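Local coordinates for manganese lipoxygenase (Gaeumannomyces graminis, PDB 5FX8), which oxygenates linoleic and alpha-linolenic acids to 11S- and 13R-hydroperoxy fatty acids, using a catalytic manganese ion, at residues A[160-165]-A[244-249]; A[168-173]-A[600-605]; A[213-218]-A[236-241]. All blocks are in the same frame, centred on the assembly; numbering follows the deposited sequence.

Contact 1. Residues A[160-165]-A[244-249]; sequences SDLLFS and SNQFLP
Helix 161-165 and strand 246-249 cross almost at a right angle: their directions differ by 94°, and the segment axes come within 6.7 Å. Ser165 and Leu248 have the nearest CA atoms, 5.2 Å apart, at the end of the helical segment. The one hydrogen bond across the contact is here. Ser165 OG donates to Phe247 O over 2.7 Å, approaching from outside the carbonyl plane with a C=O...OG angle of 128°. Its chi1 of 56° sets the hydroxyl between its own N and C and aims it at a carbonyl that points away from strand 235-241, where Leu248 makes its sheet bonds with Tyr239. The Phe247 ring turns its edge to the helix backbone, with CE2 3.4 Å from Ser165 O. Pro249 is wedged against the first turn, its CG 3.6 Å from Asp161 CB, while its CB meets the edge of the Phe164 ring at CD2 (4.0 Å). The Asp161 carboxylate is held by Trp271 and Lys275 of helix 268-305. Farther out, the Leu162 and Gln246 side chains cross at about a right angle, Leu162 CD2 lying 3.7 Å from Gln246 NE2. Ser160 is the N-cap of the helix: its OG accepts from Leu163 N at 3.1 Å. This is a short N-capped helix laid across a strand of the antiparallel sheet, just after the G1 beta bulge that Asn245 and Gln246 form opposite Asp241.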
# COMPACT_ATOMS: atom_id res chain seq x y z
N SER A 160 -12.71 -20.83 12.07
CA SER A 160 -13.10 -20.35 13.39
C SER A 160 -14.12 -19.24 13.27
O SER A 160 -13.94 -18.30 12.50
CB SER A 160 -11.87 -19.86 14.14
OG SER A 160 -12.26 -18.97 15.13
N ASP A 161 -15.20 -19.36 14.05
CA ASP A 161 -16.23 -18.33 14.03
C ASP A 161 -15.74 -17.08 14.72
O ASP A 161 -16.11 -15.98 14.33
CB ASP A 161 -17.51 -18.84 14.69
CG ASP A 161 -18.32 -19.78 13.80
OD1 ASP A 161 -18.39 -19.55 12.58
OD2 ASP A 161 -18.92 -20.75 14.31
N LEU A 162 -14.92 -17.24 15.76
CA LEU A 162 -14.38 -16.08 16.45
C LEU A 162 -13.49 -15.27 15.52
O LEU A 162 -13.48 -14.04 15.57
CB LEU A 162 -13.62 -16.49 17.70
CG LEU A 162 -12.94 -15.35 18.46
CD1 LEU A 162 -13.94 -14.50 19.15
CD2 LEU A 162 -11.95 -15.84 19.45
N LEU A 163 -12.73 -15.95 14.67
CA LEU A 163 -11.95 -15.22 13.68
C LEU A 163 -12.85 -14.52 12.68
O LEU A 163 -12.49 -13.46 12.17
CB LEU A 163 -10.99 -16.18 12.99
CG LEU A 163 -10.12 -15.73 11.82
CD1 LEU A 163 -8.90 -16.58 11.78
CD2 LEU A 163 -10.83 -15.84 10.49
N PHE A 164 -14.01 -15.10 12.35
CA PHE A 164 -14.86 -14.47 11.36
C PHE A 164 -15.55 -13.24 11.92
O PHE A 164 -15.78 -12.26 11.20
CB PHE A 164 -15.91 -15.45 10.85
CG PHE A 164 -16.92 -14.81 9.97
CD1 PHE A 164 -16.59 -14.42 8.68
CD2 PHE A 164 -18.19 -14.55 10.44
CE1 PHE A 164 -17.51 -13.81 7.87
CE2 PHE A 164 -19.11 -13.94 9.64
CZ PHE A 164 -18.78 -13.57 8.35
N SER A 165 -15.92 -13.27 13.19
CA SER A 165 -16.55 -12.10 13.78
C SER A 165 -15.51 -11.03 14.11
O SER A 165 -15.73 -9.84 13.84
CB SER A 165 -17.34 -12.51 15.01
OG SER A 165 -16.47 -13.18 15.88
N SER A 244 -19.49 -16.13 27.34
CA SER A 244 -18.06 -16.23 27.08
C SER A 244 -17.35 -14.89 26.98
O SER A 244 -16.13 -14.88 26.88
CB SER A 244 -17.81 -17.01 25.78
OG SER A 244 -18.57 -16.48 24.73
N ASN A 245 -18.09 -13.78 26.98
CA ASN A 245 -17.51 -12.46 26.77
C ASN A 245 -16.77 -12.39 25.44
O ASN A 245 -15.59 -12.05 25.36
CB ASN A 245 -16.60 -12.08 27.94
CG ASN A 245 -16.40 -10.60 28.06
OD1 ASN A 245 -17.22 -9.80 27.60
ND2 ASN A 245 -15.30 -10.22 28.70
N GLN A 246 -17.48 -12.74 24.39
CA GLN A 246 -16.88 -12.76 23.07
C GLN A 246 -17.85 -12.23 22.03
O GLN A 246 -19.05 -12.50 22.09
CB GLN A 246 -16.43 -14.17 22.72
CG GLN A 246 -15.15 -14.58 23.40
CD GLN A 246 -14.70 -15.91 22.89
OE1 GLN A 246 -15.53 -16.73 22.51
NE2 GLN A 246 -13.38 -16.13 22.85
N PHE A 247 -17.31 -11.45 21.09
CA PHE A 247 -18.05 -10.96 19.93
C PHE A 247 -18.13 -12.07 18.89
O PHE A 247 -17.11 -12.60 18.46
CB PHE A 247 -17.33 -9.72 19.40
CG PHE A 247 -17.99 -9.08 18.25
CD1 PHE A 247 -19.06 -8.26 18.43
CD2 PHE A 247 -17.54 -9.28 16.97
CE1 PHE A 247 -19.67 -7.67 17.38
CE2 PHE A 247 -18.15 -8.69 15.93
CZ PHE A 247 -19.22 -7.88 16.14
N LEU A 248 -19.34 -12.45 18.50
CA LEU A 248 -19.53 -13.69 17.77
C LEU A 248 -20.50 -13.55 16.61
O LEU A 248 -21.34 -12.65 16.59
CB LEU A 248 -20.02 -14.79 18.73
CG LEU A 248 -19.05 -15.44 19.70
CD1 LEU A 248 -19.80 -16.45 20.49
CD2 LEU A 248 -17.94 -16.12 18.99
N PRO A 249 -20.41 -14.44 15.62
CA PRO A 249 -21.40 -14.44 14.55
C PRO A 249 -22.71 -15.06 14.99
O PRO A 249 -22.75 -16.02 15.75
CB PRO A 249 -20.74 -15.30 13.46
CG PRO A 249 -19.90 -16.23 14.19
CD PRO A 249 -19.39 -15.48 15.41

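Contact 2. Residues A[168-173]-A[600-605]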
# COMPACT_ATOMS: atom_id res chain seq x y z
N ARG A 168 -14.40 -7.99 11.81
CA ARG A 168 -15.17 -6.75 11.76
C ARG A 168 -14.70 -5.73 12.78
O ARG A 168 -15.21 -4.62 12.78
CB ARG A 168 -16.66 -7.01 11.99
CG ARG A 168 -17.24 -8.21 11.30
CD ARG A 168 -16.84 -8.28 9.86
NE ARG A 168 -16.30 -9.58 9.52
CZ ARG A 168 -15.57 -9.80 8.45
NH1 ARG A 168 -15.30 -8.82 7.64
NH2 ARG A 168 -15.13 -11.01 8.19
N LEU A 169 -13.78 -6.09 13.67
CA LEU A 169 -13.18 -5.16 14.61
C LEU A 169 -11.68 -4.99 14.35
O LEU A 169 -10.97 -4.46 15.19
CB LEU A 169 -13.44 -5.60 16.06
CG LEU A 169 -14.92 -5.64 16.49
CD1 LEU A 169 -15.13 -6.43 17.76
CD2 LEU A 169 -15.52 -4.27 16.69
N SER A 170 -11.19 -5.44 13.20
CA SER A 170 -9.77 -5.32 12.92
C SER A 170 -9.49 -5.12 11.44
O SER A 170 -9.23 -4.00 11.01
CB SER A 170 -9.04 -6.56 13.44
OG SER A 170 -9.61 -7.72 12.92
N SER A 171 -9.55 -6.19 10.64
CA SER A 171 -9.26 -6.11 9.21
C SER A 171 -10.09 -5.06 8.50
O SER A 171 -9.57 -4.31 7.67
CB SER A 171 -9.52 -7.45 8.57
OG SER A 171 -8.79 -8.39 9.26
N ASN A 172 -11.40 -5.05 8.71
CA ASN A 172 -12.29 -4.05 8.14
C ASN A 172 -13.21 -3.60 9.25
O ASN A 172 -14.29 -4.16 9.44
CB ASN A 172 -13.12 -4.58 6.97
CG ASN A 172 -14.16 -3.55 6.50
OD1 ASN A 172 -14.16 -2.40 6.96
ND2 ASN A 172 -15.04 -3.96 5.58
N PRO A 173 -12.82 -2.56 9.97
CA PRO A 173 -13.60 -2.10 11.13
C PRO A 173 -14.55 -0.96 10.83
O PRO A 173 -15.11 -0.38 11.76
CB PRO A 173 -12.49 -1.63 12.07
CG PRO A 173 -11.49 -1.06 11.11
CD PRO A 173 -11.47 -1.99 9.94
N MET A 600 -8.10 -12.77 19.35
CA MET A 600 -8.40 -13.19 18.00
C MET A 600 -7.56 -14.39 17.62
O MET A 600 -6.41 -14.49 18.03
CB MET A 600 -8.09 -12.10 16.97
CG MET A 600 -8.94 -10.92 16.98
SD MET A 600 -8.51 -9.81 15.62
CE MET A 600 -9.83 -8.73 15.87
N PRO A 601 -8.07 -15.25 16.76
CA PRO A 601 -7.30 -16.41 16.33
C PRO A 601 -6.31 -16.14 15.21
O PRO A 601 -5.86 -17.08 14.55
CB PRO A 601 -8.38 -17.39 15.87
CG PRO A 601 -9.63 -16.89 16.47
CD PRO A 601 -9.50 -15.43 16.50
N PHE A 602 -5.99 -14.87 14.97
CA PHE A 602 -4.95 -14.51 14.02
C PHE A 602 -4.22 -13.27 14.52
O PHE A 602 -4.74 -12.49 15.32
CB PHE A 602 -5.49 -14.28 12.60
CG PHE A 602 -6.38 -13.07 12.45
CD1 PHE A 602 -7.73 -13.13 12.80
CD2 PHE A 602 -5.89 -11.91 11.90
CE1 PHE A 602 -8.55 -12.05 12.64
CE2 PHE A 602 -6.70 -10.83 11.74
CZ PHE A 602 -8.05 -10.90 12.11
N VAL A 603 -3.00 -13.11 14.02
CA VAL A 603 -2.16 -11.97 14.36
C VAL A 603 -2.37 -10.89 13.33
O VAL A 603 -2.16 -11.10 12.14
CB VAL A 603 -0.68 -12.38 14.41
CG1 VAL A 603 0.13 -11.18 14.67
CG2 VAL A 603 -0.47 -13.40 15.48
N TRP A 604 -2.76 -9.71 13.79
CA TRP A 604 -3.12 -8.59 12.94
C TRP A 604 -2.11 -7.47 13.17
O TRP A 604 -1.82 -7.13 14.33
CB TRP A 604 -4.55 -8.15 13.25
CG TRP A 604 -5.04 -7.02 12.43
CD1 TRP A 604 -5.44 -7.07 11.13
CD2 TRP A 604 -5.21 -5.67 12.85
NE1 TRP A 604 -5.83 -5.84 10.71
CE2 TRP A 604 -5.69 -4.96 11.74
CE3 TRP A 604 -4.98 -4.99 14.04
CZ2 TRP A 604 -5.96 -3.59 11.80
CZ3 TRP A 604 -5.25 -3.63 14.11
CH2 TRP A 604 -5.73 -2.95 13.00
N THR A 605 -1.54 -6.94 12.08
CA THR A 605 -0.42 -6.01 12.18
C THR A 605 -0.54 -4.87 11.18
O THR A 605 0.47 -4.30 10.78
CB THR A 605 0.91 -6.70 11.92
OG1 THR A 605 0.90 -7.24 10.60
CG2 THR A 605 1.16 -7.80 12.91
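Ser170 OG hydrogen-bonds to Met166 O, the last residue of helix 161-166, and is packed by Met600 and Phe602 of the other segment. Phe602 meets it with the ring edge, CZ lying 3.6 Å from Ser170 OG near the ring plane. The Met600 side chain, extended beyond CG (chi2 -175°), lays its terminal methyl against the serine, CE 3.4 Å from Ser170 CB, with SD behind it. The Trp604 indole covers the serine from another direction. Ser170 CB is 4.0 Å from the centroid of the five-membered ring and only 9° off its normal, a CH-pi contact over the face, and Ser170 O lies 3.4 Å from Trp604 CZ2. Ser171 OG completes the packing, 3.9 Å from Phe602 CZ. No hydrogen bond crosses this buried contact, and the nearest CA atoms, Ser170 and Trp604, are 7.4 Å apart: side chains fill the gap between two irregular backbones. The contact joins the loop after helix 161-166 to the C-terminal stretch of the lipoxygenase domain, in which 600-605 runs on to the manganese ligand Val618; the side chains of Ser171 and Trp604 lie about 12 Å from those of the ligands Asn482 and His478, respectively.

Contact 3. Residues A[213-218]-A[236-241]; sequences FLVDHS and GLFYLD
Phe213 and Phe238, and likewise Val215 and Gly236, form hydrogen-bonded antiparallel pairs that make the tight half of this contact. Each pair exchanges two backbone bonds; Phe238 N to Phe213 O is 2.8 Å with an angle of 176° at the hydrogen, and Val215 N to Gly236 O is also 2.8 Å. The strand axes come within 4.7 Å. On the face carrying Phe213, Val215 and Phe238, the Phe238 ring swings back, its CG anti to the carbonyl carbon (chi1 -56°), and meets Val215 CG2 with CE1 at 3.7 Å. The ring lies over Gly236, on the face where a CB of that residue would point. Phe213 turns its ring edge along the partner strand, CE1 reaching Leu240 CB at 4.2 Å. On the opposite face Leu214 and Leu237 barely meet (CD1 to CD1 4.5 Å); instead Leu214 CD1 lies against Gly236 O and Leu237 CD1 against Phe213 O (3.5 Å). Beyond Val215 the contact ends. Asp216 is exposed and reaches forward along its own chain, OD1 accepting from Ser218 N at 3.0 Å in an Asx turn, whereas His217 stays buried, hydrogen-bonded through NE2 to Asp282, with Val215 CG1 over one ring face, offset toward its rim. These strands are second and third of a five-stranded antiparallel sheet in chain order, within the largely helical lipoxygenase fold.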
# COMPACT_ATOMS: atom_id res chain seq x y z
N PHE A 213 -25.16 -6.43 16.87
CA PHE A 213 -24.38 -5.62 15.94
C PHE A 213 -24.65 -6.10 14.53
O PHE A 213 -24.92 -7.28 14.30
CB PHE A 213 -22.89 -5.71 16.23
CG PHE A 213 -22.50 -5.32 17.60
CD1 PHE A 213 -22.65 -6.19 18.66
CD2 PHE A 213 -21.95 -4.07 17.83
CE1 PHE A 213 -22.27 -5.82 19.92
CE2 PHE A 213 -21.57 -3.71 19.09
CZ PHE A 213 -21.74 -4.59 20.14
N LEU A 214 -24.55 -5.20 13.57
CA LEU A 214 -24.97 -5.48 12.20
C LEU A 214 -23.90 -5.04 11.22
O LEU A 214 -23.34 -3.96 11.37
CB LEU A 214 -26.26 -4.75 11.86
CG LEU A 214 -26.72 -4.78 10.40
CD1 LEU A 214 -26.97 -6.19 9.94
CD2 LEU A 214 -27.96 -4.00 10.26
N VAL A 215 -23.65 -5.86 10.21
CA VAL A 215 -22.95 -5.44 9.00
C VAL A 215 -23.93 -5.55 7.85
O VAL A 215 -24.46 -6.63 7.58
CB VAL A 215 -21.71 -6.30 8.74
CG1 VAL A 215 -21.07 -5.89 7.42
CG2 VAL A 215 -20.76 -6.16 9.86
N ASP A 216 -24.15 -4.46 7.15
CA ASP A 216 -25.17 -4.39 6.11
C ASP A 216 -24.50 -4.19 4.75
O ASP A 216 -24.24 -3.06 4.36
CB ASP A 216 -26.17 -3.26 6.40
CG ASP A 216 -27.46 -3.39 5.61
OD1 ASP A 216 -27.45 -4.04 4.57
OD2 ASP A 216 -28.50 -2.85 6.01
N HIS A 217 -24.26 -5.26 4.01
CA HIS A 217 -23.83 -5.12 2.62
C HIS A 217 -24.97 -5.30 1.63
O HIS A 217 -24.72 -5.64 0.48
CB HIS A 217 -22.72 -6.11 2.29
CG HIS A 217 -21.46 -5.85 3.03
ND1 HIS A 217 -21.00 -4.58 3.27
CD2 HIS A 217 -20.58 -6.69 3.62
CE1 HIS A 217 -19.89 -4.64 3.96
NE2 HIS A 217 -19.61 -5.91 4.19
N SER A 218 -26.21 -5.07 2.04
CA SER A 218 -27.34 -5.37 1.18
C SER A 218 -27.45 -4.40 0.01
O SER A 218 -28.11 -4.72 -0.97
CB SER A 218 -28.61 -5.35 2.00
OG SER A 218 -28.78 -4.05 2.52
N GLY A 236 -24.85 -9.36 7.87
CA GLY A 236 -24.34 -10.19 8.94
C GLY A 236 -24.79 -9.63 10.28
O GLY A 236 -24.66 -8.43 10.53
N LEU A 237 -25.32 -10.51 11.11
CA LEU A 237 -25.73 -10.18 12.46
C LEU A 237 -24.74 -10.80 13.43
O LEU A 237 -24.43 -11.99 13.34
CB LEU A 237 -27.13 -10.70 12.73
CG LEU A 237 -27.97 -10.06 13.81
CD1 LEU A 237 -28.08 -8.59 13.57
CD2 LEU A 237 -29.32 -10.70 13.72
N PHE A 238 -24.22 -9.97 14.34
CA PHE A 238 -23.24 -10.41 15.31
C PHE A 238 -23.74 -10.06 16.71
O PHE A 238 -24.59 -9.20 16.87
CB PHE A 238 -21.91 -9.78 15.04
CG PHE A 238 -21.40 -10.03 13.68
CD1 PHE A 238 -21.82 -9.26 12.61
CD2 PHE A 238 -20.47 -11.01 13.46
CE1 PHE A 238 -21.34 -9.50 11.36
CE2 PHE A 238 -19.98 -11.25 12.22
CZ PHE A 238 -20.41 -10.50 11.17
N TYR A 239 -23.23 -10.75 17.71
CA TYR A 239 -23.66 -10.45 19.06
C TYR A 239 -22.52 -10.60 20.05
O TYR A 239 -21.54 -11.30 19.80
CB TYR A 239 -24.84 -11.33 19.51
CG TYR A 239 -24.50 -12.70 20.01
CD1 TYR A 239 -24.00 -13.65 19.16
CD2 TYR A 239 -24.75 -13.07 21.32
CE1 TYR A 239 -23.72 -14.92 19.59
CE2 TYR A 239 -24.47 -14.34 21.77
CZ TYR A 239 -23.96 -15.26 20.89
OH TYR A 239 -23.67 -16.53 21.27
N LEU A 240 -22.64 -9.91 21.16
CA LEU A 240 -21.71 -10.05 22.27
C LEU A 240 -22.29 -11.07 23.25
O LEU A 240 -23.38 -10.85 23.80
CB LEU A 240 -21.46 -8.70 22.92
CG LEU A 240 -20.36 -8.62 23.97
CD1 LEU A 240 -19.09 -9.26 23.49
CD2 LEU A 240 -20.13 -7.18 24.32
N ASP A 241 -21.59 -12.18 23.46
CA ASP A 241 -22.10 -13.28 24.27
C ASP A 241 -21.71 -13.09 25.72
O ASP A 241 -20.52 -13.09 26.05
CB ASP A 241 -21.58 -14.63 23.79
CG ASP A 241 -22.25 -15.82 24.48
OD1 ASP A 241 -23.38 -15.71 25.00
OD2 ASP A 241 -21.65 -16.88 24.47

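Overall arrangement
Contacts 1 and 3 share one sheet: strands 235-241 and 246-253 are neighbours, and Phe247 CZ packs on Phe238 CB at 3.5 Å, so contact 1 lays a helix on the sheet whose inner pairing is contact 3. Contact 2 follows that helix into the next loop; Leu163 CG packs on Phe602 CD1 at 3.7 Å, and Leu169 touches Phe247. Contacts 2 and 3 are buried, whereas contact 1 is only partly buried. Their chemistry differs accordingly: repeated backbone hydrogen bonds in contact 3, one serine-to-carbonyl bond plus apolar packing in contact 1, and side-chain packing without a cross-segment hydrogen bond in contact 2, whose centre lies nearest the middle of the chain.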